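Long-range contacts in alpha-glucosidase ([Eubacterium] rectale, PDB 6PNR), which probably hydrolyses alpha-linked sulfoquinovose glycosides, acting as a sulfoquinovosidase of glycoside hydrolase family 31: residues A[142-147]-A[159-164]; A[177-182]-A[218-223]. One frame throughout, in Å; residues are numbered along the deposited sequence.

Contact 1 (A[142-147]-A[159-164]); sequences RDKTTY and GGDYYN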
loop_
_atom_site.group_PDB
_atom_site.type_symbol
_atom_site.label_atom_id
_atom_site.label_comp_id
_atom_site.label_asym_id
_atom_site.label_seq_id
_atom_site.Cartn_x
_atom_site.Cartn_y
_atom_site.Cartn_z
ATOM N N ARG A 142 1.231 12.879 3.253
ATOM C CA ARG A 142 -0.082 12.344 2.870
ATOM C C ARG A 142 -0.191 12.131 1.365
ATOM O O ARG A 142 -1.298 12.105 0.810
ATOM C CB ARG A 142 -1.218 13.254 3.361
ATOM C CG ARG A 142 -1.189 13.554 4.854
ATOM C CD ARG A 142 -2.318 14.541 5.278
ATOM N NE ARG A 142 -3.621 13.873 5.324
ATOM C CZ ARG A 142 -4.550 14.016 4.389
ATOM N NH1 ARG A 142 -4.317 14.811 3.359
ATOM N NH2 ARG A 142 -5.699 13.367 4.479
ATOM N N ASP A 143 0.956 11.964 0.701
ATOM C CA ASP A 143 1.003 11.864 -0.757
ATOM C C ASP A 143 2.180 10.963 -1.109
ATOM O O ASP A 143 3.334 11.388 -1.027
ATOM C CB ASP A 143 1.128 13.257 -1.374
ATOM C CG ASP A 143 1.283 13.244 -2.906
ATOM O OD1 ASP A 143 1.555 12.188 -3.518
ATOM O OD2 ASP A 143 1.168 14.332 -3.501
ATOM N N LYS A 144 1.886 9.728 -1.533
ATOM C CA LYS A 144 2.935 8.733 -1.731
ATOM C C LYS A 144 3.980 9.150 -2.762
ATOM O O LYS A 144 5.049 8.529 -2.803
ATOM C CB LYS A 144 2.316 7.389 -2.144
ATOM C CG LYS A 144 1.625 7.428 -3.521
ATOM C CD LYS A 144 1.156 6.041 -3.988
ATOM C CE LYS A 144 0.119 5.439 -3.036
ATOM N NZ LYS A 144 -1.150 6.246 -2.957
ATOM N N THR A 145 3.718 10.174 -3.582
ATOM C CA THR A 145 4.703 10.630 -4.559
ATOM C C THR A 145 5.716 11.637 -4.002
ATOM O O THR A 145 6.628 12.028 -4.729
ATOM C CB THR A 145 4.026 11.252 -5.790
ATOM O OG1 THR A 145 3.480 12.537 -5.457
ATOM C CG2 THR A 145 2.917 10.334 -6.347
ATOM N N THR A 146 5.620 12.065 -2.749
ATOM C CA THR A 146 6.571 13.066 -2.276
ATOM C C THR A 146 7.634 12.451 -1.369
ATOM O O THR A 146 7.382 11.506 -0.623
ATOM C CB THR A 146 5.877 14.209 -1.518
ATOM O OG1 THR A 146 5.435 13.736 -0.236
ATOM C CG2 THR A 146 4.682 14.740 -2.302
ATOM N N TYR A 147 8.823 13.054 -1.413
ATOM C CA TYR A 147 9.929 12.636 -0.555
ATOM C C TYR A 147 9.543 12.682 0.918
ATOM O O TYR A 147 9.850 11.754 1.674
ATOM C CB TYR A 147 11.142 13.530 -0.833
ATOM C CG TYR A 147 12.367 13.216 -0.003
ATOM C CD1 TYR A 147 13.173 12.104 -0.295
ATOM C CD2 TYR A 147 12.726 14.032 1.064
ATOM C CE1 TYR A 147 14.322 11.820 0.473
ATOM C CE2 TYR A 147 13.851 13.764 1.835
ATOM C CZ TYR A 147 14.642 12.654 1.538
ATOM O OH TYR A 147 15.734 12.399 2.314
ATOM N N GLY A 159 3.545 8.534 7.024
ATOM C CA GLY A 159 3.178 9.287 5.836
ATOM C C GLY A 159 1.674 9.470 5.674
ATOM O O GLY A 159 1.223 10.497 5.156
ATOM N N GLY A 160 0.883 8.494 6.115
ATOM C CA GLY A 160 -0.556 8.600 5.963
ATOM C C GLY A 160 -0.984 8.514 4.501
ATOM O O GLY A 160 -0.213 8.145 3.614
ATOM N N ASP A 161 -2.246 8.881 4.268
ATOM C CA ASP A 161 -2.901 8.754 2.967
ATOM C C ASP A 161 -4.057 9.747 2.941
ATOM O O ASP A 161 -4.330 10.426 3.937
ATOM C CB ASP A 161 -3.378 7.314 2.730
ATOM C CG ASP A 161 -3.397 6.919 1.249
ATOM O OD1 ASP A 161 -3.369 7.797 0.360
ATOM O OD2 ASP A 161 -3.435 5.702 0.983
ATOM N N TYR A 162 -4.753 9.819 1.797
ATOM C CA TYR A 162 -5.734 10.885 1.582
ATOM C C TYR A 162 -6.860 10.870 2.622
ATOM O O TYR A 162 -7.471 11.911 2.881
ATOM C CB TYR A 162 -6.328 10.794 0.164
ATOM C CG TYR A 162 -7.255 9.613 -0.027
ATOM C CD1 TYR A 162 -8.606 9.700 0.312
ATOM C CD2 TYR A 162 -6.779 8.414 -0.555
ATOM C CE1 TYR A 162 -9.447 8.625 0.157
ATOM C CE2 TYR A 162 -7.609 7.331 -0.719
ATOM C CZ TYR A 162 -8.944 7.442 -0.358
ATOM O OH TYR A 162 -9.781 6.369 -0.516
ATOM N N TYR A 163 -7.172 9.714 3.204
ATOM C CA TYR A 163 -8.336 9.611 4.079
ATOM C C TYR A 163 -8.021 9.825 5.555
ATOM O O TYR A 163 -8.956 9.888 6.362
ATOM C CB TYR A 163 -9.005 8.236 3.921
ATOM C CG TYR A 163 -8.057 7.083 4.111
ATOM C CD1 TYR A 163 -7.796 6.580 5.380
ATOM C CD2 TYR A 163 -7.415 6.492 3.023
ATOM C CE1 TYR A 163 -6.914 5.530 5.573
ATOM C CE2 TYR A 163 -6.531 5.436 3.205
ATOM C CZ TYR A 163 -6.288 4.962 4.478
ATOM O OH TYR A 163 -5.414 3.931 4.682
ATOM N N ASN A 164 -6.748 9.898 5.942
ATOM C CA ASN A 164 -6.424 9.965 7.359
ATOM C C ASN A 164 -6.781 11.343 7.895
ATOM O O ASN A 164 -6.670 12.346 7.183
ATOM C CB ASN A 164 -4.938 9.652 7.594
ATOM C CG ASN A 164 -4.603 8.193 7.343
ATOM O OD1 ASN A 164 -3.849 7.860 6.413
ATOM N ND2 ASN A 164 -5.151 7.309 8.176
HETATM O O HOH W 1 -0.834 8.709 -1.413
#

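Contact 2 (A[177-182]-A[218-223]); sequences KYYLHV and LKLLER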
loop_
_atom_site.group_PDB
_atom_site.type_symbol
_atom_site.label_atom_id
_atom_site.label_comp_id
_atom_site.label_asym_id
_atom_site.label_seq_id
_atom_site.Cartn_x
_atom_site.Cartn_y
_atom_site.Cartn_z
ATOM N N LYS A 177 -29.802 16.325 -1.135
ATOM C CA LYS A 177 -30.216 17.216 -0.045
ATOM C C LYS A 177 -30.773 16.432 1.142
ATOM O O LYS A 177 -31.856 16.713 1.657
ATOM C CB LYS A 177 -31.207 18.269 -0.532
ATOM C CG LYS A 177 -30.539 19.387 -1.318
ATOM C CD LYS A 177 -31.533 20.451 -1.731
ATOM C CE LYS A 177 -31.005 21.254 -2.901
ATOM N NZ LYS A 177 -31.916 22.365 -3.273
ATOM N N TYR A 178 -30.007 15.432 1.567
ATOM C CA TYR A 178 -30.179 14.781 2.854
ATOM C C TYR A 178 -28.799 14.608 3.479
ATOM O O TYR A 178 -27.773 14.646 2.791
ATOM C CB TYR A 178 -30.892 13.417 2.726
ATOM C CG TYR A 178 -30.082 12.313 2.036
ATOM C CD1 TYR A 178 -29.133 11.575 2.737
ATOM C CD2 TYR A 178 -30.287 11.992 0.694
ATOM C CE1 TYR A 178 -28.397 10.582 2.128
ATOM C CE2 TYR A 178 -29.559 10.992 0.075
ATOM C CZ TYR A 178 -28.610 10.290 0.797
ATOM O OH TYR A 178 -27.865 9.287 0.207
ATOM N N TYR A 179 -28.778 14.437 4.795
ATOM C CA TYR A 179 -27.608 13.910 5.477
ATOM C C TYR A 179 -27.985 12.583 6.108
ATOM O O TYR A 179 -29.153 12.344 6.436
ATOM C CB TYR A 179 -27.046 14.877 6.546
ATOM C CG TYR A 179 -27.744 14.872 7.893
ATOM C CD1 TYR A 179 -27.357 13.995 8.908
ATOM C CD2 TYR A 179 -28.748 15.784 8.170
ATOM C CE1 TYR A 179 -27.987 14.014 10.148
ATOM C CE2 TYR A 179 -29.374 15.812 9.401
ATOM C CZ TYR A 179 -29.007 14.924 10.378
ATOM O OH TYR A 179 -29.651 14.966 11.597
ATOM N N LEU A 180 -26.989 11.718 6.255
ATOM C CA LEU A 180 -27.166 10.409 6.857
ATOM C C LEU A 180 -26.087 10.239 7.909
ATOM O O LEU A 180 -24.908 10.500 7.641
ATOM C CB LEU A 180 -27.084 9.287 5.802
ATOM C CG LEU A 180 -27.277 7.825 6.228
ATOM C CD1 LEU A 180 -27.690 6.996 5.028
ATOM C CD2 LEU A 180 -26.027 7.231 6.848
ATOM N N HIS A 181 -26.486 9.797 9.090
ATOM C CA HIS A 181 -25.583 9.570 10.204
ATOM C C HIS A 181 -25.727 8.133 10.674
ATOM O O HIS A 181 -26.851 7.640 10.830
ATOM C CB HIS A 181 -25.884 10.514 11.374
ATOM C CG HIS A 181 -25.023 10.259 12.569
ATOM N ND1 HIS A 181 -23.649 10.369 12.522
ATOM C CD2 HIS A 181 -25.329 9.863 13.829
ATOM C CE1 HIS A 181 -23.145 10.065 13.709
ATOM N NE2 HIS A 181 -24.145 9.761 14.520
ATOM N N VAL A 182 -24.598 7.462 10.896
ATOM C CA VAL A 182 -24.579 6.144 11.517
ATOM C C VAL A 182 -24.191 6.335 12.977
ATOM O O VAL A 182 -23.085 6.803 13.276
ATOM C CB VAL A 182 -23.603 5.187 10.807
ATOM C CG1 VAL A 182 -23.646 3.794 11.455
ATOM C CG2 VAL A 182 -23.917 5.097 9.311
ATOM N N LEU A 218 -28.594 25.384 3.467
ATOM C CA LEU A 218 -28.669 26.176 4.691
ATOM C C LEU A 218 -29.591 25.518 5.704
ATOM O O LEU A 218 -29.249 25.412 6.884
ATOM C CB LEU A 218 -29.142 27.596 4.378
ATOM C CG LEU A 218 -28.165 28.480 3.612
ATOM C CD1 LEU A 218 -28.866 29.732 3.100
ATOM C CD2 LEU A 218 -26.987 28.854 4.492
ATOM N N LYS A 219 -30.766 25.055 5.262
ATOM C CA LYS A 219 -31.680 24.388 6.189
ATOM C C LYS A 219 -31.174 23.014 6.592
ATOM O O LYS A 219 -31.409 22.569 7.722
ATOM C CB LYS A 219 -33.085 24.276 5.577
ATOM C CG LYS A 219 -33.844 25.611 5.512
ATOM C CD LYS A 219 -35.213 25.449 4.847
ATOM C CE LYS A 219 -35.831 26.794 4.483
ATOM N NZ LYS A 219 -37.046 26.621 3.632
ATOM N N LEU A 220 -30.488 22.317 5.690
ATOM C CA LEU A 220 -29.859 21.065 6.088
ATOM C C LEU A 220 -28.865 21.283 7.230
ATOM O O LEU A 220 -28.826 20.499 8.184
ATOM C CB LEU A 220 -29.169 20.424 4.891
ATOM C CG LEU A 220 -28.907 18.937 5.072
ATOM C CD1 LEU A 220 -30.216 18.183 5.187
ATOM C CD2 LEU A 220 -28.115 18.443 3.897
ATOM N N LEU A 221 -28.056 22.346 7.154
ATOM C CA LEU A 221 -27.113 22.610 8.238
ATOM C C LEU A 221 -27.837 22.987 9.525
ATOM O O LEU A 221 -27.367 22.655 10.619
ATOM C CB LEU A 221 -26.128 23.708 7.830
ATOM C CG LEU A 221 -24.762 23.228 7.308
ATOM C CD1 LEU A 221 -24.021 22.474 8.410
ATOM C CD2 LEU A 221 -24.923 22.359 6.081
ATOM N N GLU A 222 -28.987 23.663 9.421
ATOM C CA GLU A 222 -29.810 23.903 10.608
ATOM C C GLU A 222 -30.222 22.592 11.263
ATOM O O GLU A 222 -30.111 22.436 12.483
ATOM C CB GLU A 222 -31.038 24.736 10.237
ATOM C CG GLU A 222 -30.651 26.103 9.723
ATOM C CD GLU A 222 -31.797 26.853 9.052
ATOM O OE1 GLU A 222 -32.978 26.510 9.320
ATOM O OE2 GLU A 222 -31.504 27.797 8.265
ATOM N N ARG A 223 -30.671 21.621 10.460
ATOM C CA ARG A 223 -31.069 20.326 11.014
ATOM C C ARG A 223 -29.873 19.540 11.554
ATOM O O ARG A 223 -29.962 18.901 12.612
ATOM C CB ARG A 223 -31.805 19.513 9.946
ATOM C CG ARG A 223 -33.049 20.224 9.389
ATOM C CD ARG A 223 -34.067 19.217 8.840
ATOM N NE ARG A 223 -35.078 19.851 7.991
ATOM C CZ ARG A 223 -36.218 20.366 8.437
ATOM N NH1 ARG A 223 -36.507 20.319 9.734
ATOM N NH2 ARG A 223 -37.065 20.929 7.584
#

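Contact 1 (A[142-147]-A[159-164])
The loops that lead into and out of helix 147-156 are joined by the side chain of Arg142, whose NH2 reaches into the type I turn from Asp161 to Asn164. CG lies beside the backbone N (chi1 -54°), and a bend at chi3 of 76° carries the guanidinium across to the carbonyls of the turn. There Arg142 NH2 meets Asn164 O at 3.0 Å on a lone pair, in the carbonyl plane, the N-H...O angle being 153°; it also makes a short but weak bond of 2.8 Å to Tyr162 O. Asp161 O lies over one guanidinium face without bonding to it, and instead accepts Asn164 N to close the turn. At the backbone, Arg142 N bonds weakly to Gly159 O (3.0 Å).

One water accepts from both Lys144 N and Lys144 NZ and donates to Asp161 OD1, its oxygen 3.2 Å from that atom, bridging the two segments. Lys144 NZ itself stays 4.3 Å from Asp161 OD1, beyond a salt bridge.

With NE on Pro138 O and NH1 on His466 O and Ser122 OG, carbonyl and hydroxyl oxygens fix the rotation of the buried guanidinium and probably stabilise its positive charge through their dipoles.

Contact 2 (A[177-182]-A[218-223])
The Tyr179 ring meets Leu220 at its edge: CD1 of the leucine lies near the ring plane, 4.1 Å from Tyr179 CD2, and segment 218-223 stacks on neither face. The backbone of Arg223 approaches the same ring obliquely, and Ile224 and Tyr227, further along helix 217-228, also touch the tyrosine. Tyr178, one residue earlier, points its CB away from the helix, and its side chain packs on Ile211 and His198.

Leu220 makes the closest approach from segment 218-223. With CG anti to the backbone N (chi1 -160°), its two methyls fork over the peptide joining Tyr178 to Tyr179: Leu220 CD1 comes within 4.0 Å of Tyr179 N, while Leu220 CD2 is 3.9 Å from Tyr178 C. Leu220 CD1 is also 4.2 Å from Lys177 O, so the fork rests largely on main chain. Tyr179 sets CG between its backbone N and carbonyl carbon (chi1 81°), which brings the edge carbon CD2 to Leu220; Tyr179 CE2 is 4.5 Å from Arg223 CB. The segment axes run 9.2 Å apart at closest, 27° from parallel.

Strand 178-182 belongs to the larger antiparallel sheet of the N-terminal beta region. Tyr179 faces helix 217-228, whereas Leu180 packs against Leu200 of the second sheet, as in a sandwich whose outer face carries a helix.

Polar ends are served elsewhere. Tyr179 OH lies 4.1 Å from Arg223 O, too far to bond, and engages Glu212 and Arg210 of the adjacent strand; Lys177 NZ forms a salt bridge with Glu581. Between the two segments the contact therefore rests on dispersion, from Leu220 and the ring edge of Tyr179, while the hydrogen bonds of Tyr179 OH fix the ring to the sheet itself.

In the fold
The two contacts follow one another along the chain: segment 159-164 of contact 1 leads into strand 168-174, which pairs antiparallel with strand 178-182 of contact 2. Their centres are 30 Å apart and their nearest atoms about 16 Å, so they do not touch. In contact 1 the Arg142 side chain lies about 14 Å from the bound aza-sugar inhibitor, too far to touch it. That contact also borders the dimer interface, where Lys144 O bonds to Trp150 NE1 of the second subunit. Contact 2 meets no other chain; its helix 217-228 leads on toward strand 242-245 of the catalytic barrel's parallel sheet.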